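PDB 4GQ2: nucleoporin nup120 from Schizosaccharomyces pombe, which serves as a structural component of the nuclear pore complex, whose nucleoporins can also dock transiently associated nuclear transport factors. Local coordinates for residues Y890-S904 and F919-D933. Residues are numbered along the deposited sequence; the frame is centred on the assembly and turned at random.
Sequences YHHQNLLSCYYLHLS and FSLLADASKETDDED
Asn894 grips Glu928 and Thr929 through three hydrogen bonds made by its side-chain amide, two accepted and one donated. Its OD1 accepts from Glu928 N at 2.8 Å and from Thr929 N at 2.9 Å. The Thr929 bond lies in the carbonyl plane on a lone pair but is bent; the Glu928 bond is straighter, though tilted from that plane. Asn894 ND2 gives a nearly straight bond to Thr929 O, 2.7 Å away and close to the amide plane. Both ends of the amide are thus used, which fixes its rotation. With CG anti to the carbonyl carbon (chi1 -71°), the amide swings to this backbone although CB does not point there. A leucine here would probably leave the amides of Glu928 and Thr929 without their shared acceptor and Thr929 O without its donor, and let the loop shift. One turn on, Ser897 OG donates to Ala923 O at 2.6 Å, in the carbonyl plane. A water also links Ser897 N to Ser926 O.

These bonds tie the start of helix 895-909 to the end of helix 913-925 and the chain after it, in an antiparallel helical hairpin of the C-terminal HEAT-repeat region. The short helical segments run at 166°, with axes 7.8 Å apart. Such close approach suits the small side chains of Ser897 and Ala923. The loop held by Asn894 leads into helix 932-949.

Farther along, Tyr900 packs against helix 913-925. Leu922 CB sits over one face of its ring, offset toward the rim, and Ser926 OG meets its edge. The Phe919 ring is nearly parallel to that of Tyr900 but slid aside. Leu903 CD1 lies over a face of Phe919, 4.0 Å from the ring centroid. Phe863 of helix 856-864 touches both Leu903 and Phe919.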
# COMPACT_ATOMS: atom_id res chain seq x y z
N TYR A 890 39.23 -17.89 2.93
CA TYR A 890 40.09 -18.45 1.88
C TYR A 890 40.83 -17.38 1.05
O TYR A 890 41.10 -17.57 -0.14
CB TYR A 890 39.30 -19.47 1.04
CG TYR A 890 38.61 -20.48 1.95
CD1 TYR A 890 39.36 -21.27 2.84
CD2 TYR A 890 37.22 -20.62 1.96
CE1 TYR A 890 38.75 -22.17 3.69
CE2 TYR A 890 36.60 -21.53 2.81
CZ TYR A 890 37.37 -22.31 3.67
OH TYR A 890 36.77 -23.22 4.52
N HIS A 891 41.15 -16.27 1.72
CA HIS A 891 42.03 -15.20 1.19
C HIS A 891 41.61 -14.64 -0.14
O HIS A 891 42.45 -14.39 -1.01
CB HIS A 891 43.48 -15.68 1.14
CG HIS A 891 43.84 -16.63 2.26
ND1 HIS A 891 44.10 -16.20 3.51
CD2 HIS A 891 43.97 -18.01 2.29
CE1 HIS A 891 44.38 -17.26 4.30
NE2 HIS A 891 44.30 -18.37 3.55
N HIS A 892 40.30 -14.45 -0.31
CA HIS A 892 39.73 -13.89 -1.54
C HIS A 892 40.31 -14.49 -2.79
O HIS A 892 40.55 -13.81 -3.79
CB HIS A 892 39.82 -12.36 -1.52
CG HIS A 892 39.14 -11.74 -0.32
ND1 HIS A 892 37.92 -11.17 -0.40
CD2 HIS A 892 39.53 -11.65 1.01
CE1 HIS A 892 37.56 -10.72 0.82
NE2 HIS A 892 38.55 -11.02 1.68
N GLN A 893 40.51 -15.81 -2.74
CA GLN A 893 41.02 -16.59 -3.85
C GLN A 893 40.01 -17.68 -4.13
O GLN A 893 39.27 -18.10 -3.22
CB GLN A 893 42.34 -17.24 -3.45
CG GLN A 893 43.47 -17.07 -4.45
CD GLN A 893 44.42 -15.96 -4.06
OE1 GLN A 893 45.59 -16.21 -3.79
NE2 GLN A 893 43.92 -14.72 -4.01
N ASN A 894 39.99 -18.16 -5.38
CA ASN A 894 39.04 -19.19 -5.82
C ASN A 894 37.61 -18.75 -5.51
O ASN A 894 36.86 -19.45 -4.82
CB ASN A 894 39.33 -20.53 -5.15
CG ASN A 894 40.60 -21.19 -5.66
OD1 ASN A 894 40.81 -21.31 -6.87
ND2 ASN A 894 41.44 -21.64 -4.74
N LEU A 895 37.26 -17.58 -6.00
CA LEU A 895 36.01 -16.95 -5.61
C LEU A 895 34.78 -17.66 -6.19
O LEU A 895 33.77 -17.79 -5.51
CB LEU A 895 36.02 -15.45 -5.94
CG LEU A 895 37.06 -14.61 -5.18
CD1 LEU A 895 37.18 -13.19 -5.74
CD2 LEU A 895 36.76 -14.57 -3.68
N LEU A 896 34.89 -18.17 -7.42
CA LEU A 896 33.81 -18.95 -8.01
C LEU A 896 33.45 -20.09 -7.08
O LEU A 896 32.29 -20.26 -6.72
CB LEU A 896 34.18 -19.50 -9.40
CG LEU A 896 33.13 -19.37 -10.52
CD1 LEU A 896 33.33 -20.43 -11.60
CD2 LEU A 896 31.69 -19.41 -10.01
N SER A 897 34.47 -20.86 -6.68
CA SER A 897 34.30 -21.98 -5.76
C SER A 897 33.66 -21.55 -4.44
O SER A 897 32.76 -22.23 -3.94
CB SER A 897 35.63 -22.68 -5.49
OG SER A 897 36.02 -23.48 -6.60
N CYS A 898 34.15 -20.43 -3.89
CA CYS A 898 33.60 -19.86 -2.65
C CYS A 898 32.10 -19.60 -2.77
O CYS A 898 31.33 -19.92 -1.86
CB CYS A 898 34.32 -18.56 -2.30
SG CYS A 898 36.00 -18.78 -1.65
N TYR A 899 31.71 -19.04 -3.91
CA TYR A 899 30.32 -18.76 -4.23
C TYR A 899 29.52 -20.06 -4.27
O TYR A 899 28.49 -20.17 -3.60
CB TYR A 899 30.23 -17.98 -5.56
CG TYR A 899 28.82 -17.73 -6.07
CD1 TYR A 899 27.95 -16.88 -5.40
CD2 TYR A 899 28.37 -18.34 -7.26
CE1 TYR A 899 26.67 -16.64 -5.88
CE2 TYR A 899 27.09 -18.11 -7.75
CZ TYR A 899 26.25 -17.26 -7.05
OH TYR A 899 24.97 -17.03 -7.52
N TYR A 900 30.02 -21.05 -5.01
CA TYR A 900 29.35 -22.36 -5.08
C TYR A 900 29.30 -23.09 -3.73
O TYR A 900 28.31 -23.77 -3.43
CB TYR A 900 29.98 -23.25 -6.16
CG TYR A 900 29.68 -22.82 -7.59
CD1 TYR A 900 28.45 -22.26 -7.94
CD2 TYR A 900 30.63 -22.99 -8.60
CE1 TYR A 900 28.18 -21.88 -9.25
CE2 TYR A 900 30.37 -22.61 -9.91
CZ TYR A 900 29.15 -22.05 -10.23
OH TYR A 900 28.89 -21.68 -11.52
N LEU A 901 30.35 -22.95 -2.92
CA LEU A 901 30.36 -23.44 -1.54
C LEU A 901 29.26 -22.76 -0.72
O LEU A 901 28.49 -23.42 -0.01
CB LEU A 901 31.71 -23.21 -0.86
CG LEU A 901 32.26 -24.22 0.17
CD1 LEU A 901 33.13 -23.51 1.21
CD2 LEU A 901 31.20 -25.07 0.87
N HIS A 902 29.21 -21.43 -0.81
CA HIS A 902 28.17 -20.68 -0.12
C HIS A 902 26.79 -21.13 -0.52
O HIS A 902 25.94 -21.36 0.33
CB HIS A 902 28.32 -19.19 -0.37
CG HIS A 902 27.16 -18.39 0.14
ND1 HIS A 902 26.35 -17.69 -0.68
CD2 HIS A 902 26.68 -18.20 1.43
CE1 HIS A 902 25.41 -17.08 0.05
NE2 HIS A 902 25.61 -17.40 1.34
N LEU A 903 26.57 -21.26 -1.82
CA LEU A 903 25.30 -21.75 -2.33
C LEU A 903 24.95 -23.12 -1.79
O LEU A 903 23.82 -23.35 -1.35
CB LEU A 903 25.30 -21.76 -3.86
CG LEU A 903 25.30 -20.36 -4.47
CD1 LEU A 903 24.88 -20.44 -5.93
CD2 LEU A 903 24.39 -19.44 -3.69
N SER A 904 25.92 -24.03 -1.81
CA SER A 904 25.74 -25.37 -1.27
C SER A 904 25.19 -25.34 0.15
O SER A 904 24.17 -25.98 0.44
CB SER A 904 27.06 -26.14 -1.31
OG SER A 904 26.85 -27.46 -0.85
N PHE A 919 25.89 -28.10 -6.23
CA PHE A 919 26.70 -26.89 -6.04
C PHE A 919 28.02 -27.19 -5.34
O PHE A 919 29.02 -26.51 -5.58
CB PHE A 919 25.93 -25.80 -5.28
CG PHE A 919 25.01 -24.98 -6.15
CD1 PHE A 919 25.50 -24.30 -7.25
CD2 PHE A 919 23.65 -24.90 -5.85
CE1 PHE A 919 24.65 -23.55 -8.06
CE2 PHE A 919 22.80 -24.15 -6.65
CZ PHE A 919 23.30 -23.48 -7.76
N SER A 920 28.00 -28.19 -4.46
CA SER A 920 29.20 -28.64 -3.77
C SER A 920 30.18 -29.26 -4.75
O SER A 920 31.39 -28.98 -4.70
CB SER A 920 28.85 -29.62 -2.65
OG SER A 920 29.96 -29.81 -1.79
N LEU A 921 29.65 -30.08 -5.67
CA LEU A 921 30.43 -30.70 -6.74
C LEU A 921 30.95 -29.63 -7.69
O LEU A 921 32.06 -29.74 -8.22
CB LEU A 921 29.59 -31.73 -7.52
CG LEU A 921 29.16 -33.02 -6.80
CD1 LEU A 921 28.06 -33.73 -7.58
CD2 LEU A 921 30.33 -33.96 -6.55
N LEU A 922 30.13 -28.61 -7.91
CA LEU A 922 30.53 -27.48 -8.73
C LEU A 922 31.66 -26.69 -8.07
O LEU A 922 32.60 -26.29 -8.75
CB LEU A 922 29.33 -26.59 -9.08
CG LEU A 922 28.68 -26.90 -10.43
CD1 LEU A 922 27.28 -26.29 -10.54
CD2 LEU A 922 29.56 -26.43 -11.59
N ALA A 923 31.57 -26.50 -6.75
CA ALA A 923 32.63 -25.81 -6.00
C ALA A 923 33.96 -26.53 -6.16
O ALA A 923 35.00 -25.89 -6.36
CB ALA A 923 32.27 -25.69 -4.53
N ASP A 924 33.91 -27.86 -6.10
CA ASP A 924 35.07 -28.71 -6.31
C ASP A 924 35.63 -28.56 -7.72
O ASP A 924 36.83 -28.35 -7.90
CB ASP A 924 34.71 -30.17 -6.03
CG ASP A 924 35.89 -30.98 -5.51
OD1 ASP A 924 36.99 -30.88 -6.10
OD2 ASP A 924 35.70 -31.72 -4.51
N ALA A 925 34.75 -28.66 -8.72
CA ALA A 925 35.13 -28.49 -10.13
C ALA A 925 35.66 -27.09 -10.49
O ALA A 925 36.38 -26.94 -11.47
CB ALA A 925 33.96 -28.87 -11.03
N SER A 926 35.32 -26.08 -9.68
CA SER A 926 35.59 -24.67 -10.03
C SER A 926 36.91 -24.07 -9.50
O SER A 926 37.22 -22.91 -9.81
CB SER A 926 34.42 -23.78 -9.59
OG SER A 926 33.25 -24.04 -10.36
N LYS A 927 37.67 -24.83 -8.72
CA LYS A 927 38.94 -24.37 -8.16
C LYS A 927 39.91 -24.01 -9.29
O LYS A 927 40.00 -24.72 -10.29
CB LYS A 927 39.57 -25.43 -7.25
CG LYS A 927 38.63 -25.98 -6.17
CD LYS A 927 39.38 -26.70 -5.06
CE LYS A 927 39.98 -28.03 -5.50
NZ LYS A 927 39.04 -29.17 -5.37
N GLU A 928 40.61 -22.89 -9.12
CA GLU A 928 41.60 -22.45 -10.11
C GLU A 928 43.02 -22.39 -9.51
O GLU A 928 44.00 -22.34 -10.25
CB GLU A 928 41.20 -21.10 -10.71
CG GLU A 928 41.28 -19.93 -9.74
CD GLU A 928 40.55 -18.69 -10.23
OE1 GLU A 928 40.22 -18.61 -11.43
OE2 GLU A 928 40.31 -17.78 -9.40
N THR A 929 43.10 -22.42 -8.19
CA THR A 929 44.34 -22.22 -7.45
C THR A 929 44.36 -23.14 -6.22
O THR A 929 43.35 -23.30 -5.55
CB THR A 929 44.48 -20.74 -7.03
OG1 THR A 929 44.87 -19.97 -8.17
CG2 THR A 929 45.52 -20.55 -5.92
N ASP A 930 45.53 -23.73 -5.95
CA ASP A 930 45.70 -24.65 -4.83
C ASP A 930 45.42 -23.99 -3.48
O ASP A 930 45.95 -22.92 -3.17
CB ASP A 930 47.11 -25.25 -4.84
CG ASP A 930 47.37 -26.09 -6.08
OD1 ASP A 930 47.35 -25.54 -7.20
OD2 ASP A 930 47.61 -27.31 -5.94
N ASP A 931 44.55 -24.64 -2.71
CA ASP A 931 44.20 -24.25 -1.35
C ASP A 931 43.70 -25.53 -0.68
O ASP A 931 42.62 -26.03 -1.01
CB ASP A 931 43.11 -23.17 -1.34
CG ASP A 931 42.86 -22.57 0.05
OD1 ASP A 931 42.76 -23.33 1.04
OD2 ASP A 931 42.74 -21.33 0.15
N GLU A 932 44.50 -26.07 0.23
CA GLU A 932 44.15 -27.33 0.89
C GLU A 932 42.97 -27.12 1.84
O GLU A 932 42.08 -27.96 1.95
CB GLU A 932 45.36 -27.91 1.64
CG GLU A 932 45.19 -29.36 2.07
CD GLU A 932 46.34 -29.89 2.91
OE1 GLU A 932 47.03 -29.09 3.59
OE2 GLU A 932 46.57 -31.12 2.88
N ASP A 933 42.98 -25.98 2.53
CA ASP A 933 41.94 -25.66 3.50
C ASP A 933 40.59 -25.55 2.81
O ASP A 933 39.57 -25.97 3.36
CB ASP A 933 42.27 -24.36 4.24
CG ASP A 933 43.53 -24.49 5.08
OD1 ASP A 933 43.62 -25.43 5.91
OD2 ASP A 933 44.44 -23.64 4.92
O HOH W 1 43.65 -21.02 2.79
O HOH W 2 37.43 -18.21 -9.06
O HOH W 3 37.00 -20.84 -7.94